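PDB 6TTB: formate dehydrogenase from Staphylococcus aureus, which probably oxidises formate to carbon dioxide with NAD as the electron acceptor, binding the cofactor in the cleft between its two domains. Local coordinates for residues R102-T116 against D125-V139. Residues are numbered along the deposited sequence; the frame is centred on the assembly and turned at random.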
loop_
_atom_site.group_PDB
_atom_site.type_symbol
_atom_site.label_atom_id
_atom_site.label_comp_id
_atom_site.label_asym_id
_atom_site.label_seq_id
_atom_site.Cartn_x
_atom_site.Cartn_y
_atom_site.Cartn_z
ATOM N N ARG A 102 -20.504 32.265 -0.417
ATOM C CA ARG A 102 -20.867 33.658 -0.490
ATOM C C ARG A 102 -21.977 33.914 0.502
ATOM O O ARG A 102 -21.935 34.878 1.217
ATOM C CB ARG A 102 -21.411 33.964 -1.877
ATOM C CG ARG A 102 -21.608 35.440 -2.161
ATOM C CD ARG A 102 -21.957 35.401 -3.619
ATOM N NE ARG A 102 -20.759 35.415 -4.450
ATOM C CZ ARG A 102 -19.994 36.493 -4.614
ATOM N NH1 ARG A 102 -18.970 36.485 -5.462
ATOM N NH2 ARG A 102 -20.314 37.600 -3.973
ATOM N N GLU A 103 -22.994 33.048 0.500
ATOM C CA GLU A 103 -24.171 33.229 1.346
ATOM C C GLU A 103 -23.680 33.526 2.750
ATOM O O GLU A 103 -23.923 34.606 3.266
ATOM C CB GLU A 103 -25.132 32.026 1.271
ATOM N N ARG A 104 -22.817 32.640 3.283
ATOM C CA ARG A 104 -22.351 32.772 4.661
ATOM C C ARG A 104 -21.433 33.998 4.856
ATOM O O ARG A 104 -21.395 34.570 5.926
ATOM C CB ARG A 104 -21.656 31.493 5.100
ATOM C CG ARG A 104 -22.382 30.709 6.170
ATOM C CD ARG A 104 -21.838 29.326 5.946
ATOM N NE ARG A 104 -22.238 28.373 6.946
ATOM C CZ ARG A 104 -22.896 27.254 6.668
ATOM N NH1 ARG A 104 -23.216 27.006 5.418
ATOM N NH2 ARG A 104 -23.286 26.433 7.643
ATOM N N ILE A 105 -20.664 34.373 3.836
ATOM C CA ILE A 105 -19.659 35.412 3.983
ATOM C C ILE A 105 -20.356 36.747 4.172
ATOM O O ILE A 105 -19.947 37.543 5.025
ATOM C CB ILE A 105 -18.736 35.456 2.756
ATOM C CG1 ILE A 105 -17.529 34.511 2.916
ATOM C CG2 ILE A 105 -18.306 36.907 2.459
ATOM C CD1 ILE A 105 -16.831 34.218 1.606
ATOM N N GLU A 106 -21.422 36.945 3.381
ATOM C CA GLU A 106 -22.193 38.170 3.358
ATOM C C GLU A 106 -22.815 38.438 4.709
ATOM O O GLU A 106 -22.910 39.584 5.090
ATOM C CB GLU A 106 -23.203 38.133 2.233
ATOM C CG GLU A 106 -22.577 38.678 0.980
ATOM C CD GLU A 106 -23.255 38.215 -0.281
ATOM O OE1 GLU A 106 -24.368 37.568 -0.131
ATOM O OE2 GLU A 106 -22.685 38.522 -1.447
ATOM N N LYS A 107 -23.175 37.363 5.419
ATOM C CA LYS A 107 -23.662 37.370 6.798
ATOM C C LYS A 107 -22.557 37.672 7.830
ATOM O O LYS A 107 -22.864 37.849 9.006
ATOM C CB LYS A 107 -24.260 36.004 7.152
ATOM C CG LYS A 107 -25.767 35.971 7.386
ATOM C CD LYS A 107 -26.584 35.462 6.191
ATOM C CE LYS A 107 -27.774 34.581 6.555
ATOM N NZ LYS A 107 -27.388 33.154 6.766
ATOM N N ALA A 108 -21.277 37.683 7.417
ATOM C CA ALA A 108 -20.202 37.810 8.403
ATOM C C ALA A 108 -19.447 39.138 8.231
ATOM O O ALA A 108 -18.276 39.186 7.857
ATOM C CB ALA A 108 -19.280 36.632 8.342
ATOM N N PRO A 109 -20.047 40.249 8.683
ATOM C CA PRO A 109 -19.420 41.546 8.591
ATOM C C PRO A 109 -18.223 41.716 9.500
ATOM O O PRO A 109 -17.628 42.796 9.570
ATOM C CB PRO A 109 -20.568 42.468 9.094
ATOM C CG PRO A 109 -21.367 41.623 10.060
ATOM C CD PRO A 109 -21.355 40.296 9.355
ATOM N N ASN A 110 -17.877 40.691 10.261
ATOM C CA ASN A 110 -16.735 40.929 11.142
ATOM C C ASN A 110 -15.497 40.161 10.679
ATOM O O ASN A 110 -14.413 40.308 11.236
ATOM C CB ASN A 110 -17.108 40.752 12.607
ATOM C CG ASN A 110 -18.005 41.871 13.055
ATOM O OD1 ASN A 110 -17.532 42.854 13.633
ATOM N ND2 ASN A 110 -19.265 41.805 12.648
ATOM N N LEU A 111 -15.679 39.366 9.650
ATOM C CA LEU A 111 -14.784 38.261 9.418
ATOM C C LEU A 111 -13.615 38.753 8.549
ATOM O O LEU A 111 -13.783 39.507 7.616
ATOM C CB LEU A 111 -15.600 37.191 8.713
ATOM C CG LEU A 111 -14.787 36.148 7.984
ATOM C CD1 LEU A 111 -14.115 35.227 8.979
ATOM C CD2 LEU A 111 -15.672 35.378 7.051
ATOM N N LYS A 112 -12.425 38.373 8.908
ATOM C CA LYS A 112 -11.288 39.047 8.357
ATOM C C LYS A 112 -10.332 37.983 7.876
ATOM O O LYS A 112 -9.604 38.191 6.893
ATOM C CB LYS A 112 -10.687 39.970 9.418
ATOM C CG LYS A 112 -11.570 41.148 9.866
ATOM C CD LYS A 112 -10.871 42.034 10.936
ATOM C CE LYS A 112 -11.162 41.664 12.400
ATOM N NZ LYS A 112 -12.545 42.058 12.788
ATOM N N LEU A 113 -10.431 36.790 8.506
ATOM C CA LEU A 113 -9.417 35.750 8.291
ATOM C C LEU A 113 -10.049 34.365 8.350
ATOM O O LEU A 113 -10.698 33.967 9.339
ATOM C CB LEU A 113 -8.250 35.908 9.285
ATOM C CG LEU A 113 -6.997 35.076 8.974
ATOM C CD1 LEU A 113 -6.590 35.145 7.528
ATOM C CD2 LEU A 113 -5.788 35.397 9.926
ATOM N N ALA A 114 -9.901 33.660 7.240
ATOM C CA ALA A 114 -10.305 32.268 7.191
ATOM C C ALA A 114 -9.059 31.394 7.140
ATOM O O ALA A 114 -8.331 31.367 6.145
ATOM C CB ALA A 114 -11.185 32.040 5.992
ATOM N N ILE A 115 -8.792 30.710 8.244
ATOM C CA ILE A 115 -7.608 29.864 8.286
ATOM C C ILE A 115 -8.038 28.445 7.960
ATOM O O ILE A 115 -9.014 27.950 8.549
ATOM C CB ILE A 115 -6.977 29.922 9.678
ATOM C CG1 ILE A 115 -6.780 31.353 10.180
ATOM C CG2 ILE A 115 -5.692 29.123 9.717
ATOM C CD1 ILE A 115 -6.226 31.327 11.547
ATOM N N THR A 116 -7.303 27.819 7.044
ATOM C CA THR A 116 -7.423 26.411 6.770
ATOM C C THR A 116 -6.431 25.626 7.659
ATOM O O THR A 116 -5.237 25.533 7.358
ATOM C CB THR A 116 -7.091 26.137 5.292
ATOM O OG1 THR A 116 -7.912 26.856 4.342
ATOM C CG2 THR A 116 -7.061 24.670 4.978
ATOM N N ASP A 125 -15.342 30.213 -0.631
ATOM C CA ASP A 125 -15.614 30.975 -1.831
ATOM C C ASP A 125 -14.574 32.085 -1.989
ATOM O O ASP A 125 -14.781 33.180 -1.475
ATOM C CB ASP A 125 -16.967 31.650 -1.719
ATOM C CG ASP A 125 -17.477 32.115 -3.065
ATOM O OD1 ASP A 125 -16.959 33.201 -3.610
ATOM O OD2 ASP A 125 -18.352 31.425 -3.566
ATOM N N LEU A 126 -13.465 31.810 -2.714
ATOM C CA LEU A 126 -12.359 32.759 -2.790
ATOM C C LEU A 126 -12.813 34.078 -3.404
ATOM O O LEU A 126 -12.563 35.125 -2.839
ATOM C CB LEU A 126 -11.185 32.126 -3.539
ATOM C CG LEU A 126 -10.708 30.811 -2.910
ATOM C CD1 LEU A 126 -9.528 30.253 -3.692
ATOM C CD2 LEU A 126 -10.331 31.022 -1.446
ATOM N N ALA A 127 -13.516 33.996 -4.541
ATOM C CA ALA A 127 -14.097 35.144 -5.215
ATOM C C ALA A 127 -14.741 36.087 -4.186
ATOM O O ALA A 127 -14.203 37.162 -4.003
ATOM C CB ALA A 127 -15.088 34.660 -6.269
ATOM N N ALA A 128 -15.786 35.613 -3.413
ATOM C CA ALA A 128 -16.462 36.440 -2.383
ATOM C C ALA A 128 -15.520 36.874 -1.263
ATOM O O ALA A 128 -15.509 38.021 -0.887
ATOM C CB ALA A 128 -17.673 35.774 -1.797
ATOM N N ALA A 129 -14.792 35.938 -0.674
ATOM C CA ALA A 129 -13.756 36.288 0.299
ATOM C C ALA A 129 -12.906 37.452 -0.221
ATOM O O ALA A 129 -12.693 38.437 0.487
ATOM C CB ALA A 129 -12.911 35.074 0.686
ATOM N N SER A 130 -12.463 37.360 -1.476
ATOM C CA SER A 130 -11.757 38.478 -2.083
ATOM C C SER A 130 -12.561 39.801 -2.039
ATOM O O SER A 130 -12.025 40.852 -1.679
ATOM C CB SER A 130 -11.319 38.178 -3.418
ATOM O OG SER A 130 -10.374 39.158 -3.746
ATOM N N GLU A 131 -13.828 39.742 -2.442
ATOM C CA GLU A 131 -14.627 40.929 -2.672
ATOM C C GLU A 131 -14.974 41.614 -1.344
ATOM O O GLU A 131 -15.240 42.802 -1.327
ATOM C CB GLU A 131 -15.917 40.564 -3.394
ATOM C CG GLU A 131 -15.727 39.902 -4.751
ATOM C CD GLU A 131 -17.059 39.389 -5.335
ATOM O OE1 GLU A 131 -17.121 39.141 -6.612
ATOM O OE2 GLU A 131 -18.088 39.286 -4.524
ATOM N N HIS A 132 -14.997 40.843 -0.243
ATOM C CA HIS A 132 -15.301 41.340 1.099
ATOM C C HIS A 132 -14.003 41.605 1.853
ATOM O O HIS A 132 -14.013 41.908 3.039
ATOM C CB HIS A 132 -16.152 40.293 1.849
ATOM C CG HIS A 132 -17.551 40.255 1.357
ATOM N ND1 HIS A 132 -17.877 39.739 0.123
ATOM C CD2 HIS A 132 -18.681 40.819 1.841
ATOM C CE1 HIS A 132 -19.161 39.914 -0.098
ATOM N NE2 HIS A 132 -19.687 40.550 0.957
ATOM N N ASN A 133 -12.885 41.329 1.197
ATOM C CA ASN A 133 -11.596 41.644 1.763
ATOM C C ASN A 133 -11.327 40.831 3.053
ATOM O O ASN A 133 -10.695 41.311 3.982
ATOM C CB ASN A 133 -11.358 43.157 1.750
ATOM C CG ASN A 133 -9.898 43.471 1.870
ATOM O OD1 ASN A 133 -9.544 44.438 2.469
ATOM N ND2 ASN A 133 -9.043 42.565 1.457
ATOM N N ILE A 134 -11.763 39.577 3.044
ATOM C CA ILE A 134 -11.342 38.529 3.965
ATOM C C ILE A 134 -10.063 37.873 3.423
ATOM O O ILE A 134 -9.992 37.558 2.254
ATOM C CB ILE A 134 -12.471 37.491 4.009
ATOM C CG1 ILE A 134 -13.708 37.982 4.730
ATOM C CG2 ILE A 134 -12.024 36.121 4.514
ATOM C CD1 ILE A 134 -14.928 37.341 4.154
ATOM N N GLY A 135 -9.091 37.603 4.310
ATOM C CA GLY A 135 -7.871 36.904 3.947
ATOM C C GLY A 135 -8.054 35.408 4.123
ATOM O O GLY A 135 -8.787 34.981 5.009
ATOM N N VAL A 136 -7.344 34.632 3.325
ATOM C CA VAL A 136 -7.450 33.184 3.374
ATOM C C VAL A 136 -6.051 32.571 3.348
ATOM O O VAL A 136 -5.258 32.815 2.404
ATOM C CB VAL A 136 -8.267 32.676 2.184
ATOM C CG1 VAL A 136 -8.181 31.180 2.044
ATOM C CG2 VAL A 136 -9.722 33.151 2.273
ATOM N N VAL A 137 -5.759 31.739 4.360
ATOM C CA VAL A 137 -4.413 31.235 4.523
ATOM C C VAL A 137 -4.522 29.817 4.995
ATOM O O VAL A 137 -5.309 29.529 5.883
ATOM C CB VAL A 137 -3.582 32.059 5.523
ATOM C CG1 VAL A 137 -3.644 33.514 5.174
ATOM C CG2 VAL A 137 -4.092 31.857 6.925
ATOM N N GLU A 138 -3.653 28.970 4.453
ATOM C CA GLU A 138 -3.509 27.622 4.915
ATOM C C GLU A 138 -2.042 27.452 5.321
ATOM O O GLU A 138 -1.276 28.383 5.158
ATOM C CB GLU A 138 -4.054 26.651 3.841
ATOM C CG GLU A 138 -3.211 26.527 2.546
ATOM C CD GLU A 138 -3.935 25.950 1.293
ATOM O OE1 GLU A 138 -5.192 25.985 1.220
ATOM O OE2 GLU A 138 -3.248 25.572 0.333
ATOM N N VAL A 139 -1.685 26.265 5.863
ATOM C CA VAL A 139 -0.386 25.935 6.449
ATOM C C VAL A 139 0.478 25.168 5.429
ATOM O O VAL A 139 0.767 23.968 5.546
ATOM C CB VAL A 139 -0.610 25.067 7.692
ATOM C CG1 VAL A 139 0.689 24.874 8.469
ATOM C CG2 VAL A 139 -1.722 25.630 8.579
#
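Arg102 starts out trans about chi1 (-170°), its CG beside the carbonyl carbon, and bends at chi3, which lays its guanidinium across helix 126-131, one face over the Ala128 methyl and an edge turned to Glu131. An arginine suits this partly exposed place because its flat end can cover a small methyl while NH1 and NH2 still donate end-on to a carboxylate: both go to OE2 of Glu131, reached from the same face of the carboxylate plane, and Arg102 NH2 lies 2.8 Å from Glu131 OE2. Glu106 OE2 completes the salt-bridge network at the same guanidinium. Further in, Ile105 sets CG2 over one face of the His132 ring, a CH-pi contact at 3.7 Å to the centroid, while its CD1 lies 3.8 Å from Ala128 CB. His132 is held there by ND1 donating to Ala128 O. The two helices run nearly parallel (20°), as expected of neighbours on one side of a five-stranded parallel sheet of flavodoxin-like order, 2-1-3-4-5; strand 113-116, helix 126-131 and strand 135-138 form a beta-alpha-beta unit. Branched Ile134 packs its CD1 between Ile105 CG2 and Leu111 CD2, with Ile134 CD1 3.6 Å from Leu111 CD2. Between the strands Gly135 N donates to Lys112 O and Ala114 N to Gly135 O, the latter 2.8 Å and almost straight (176°).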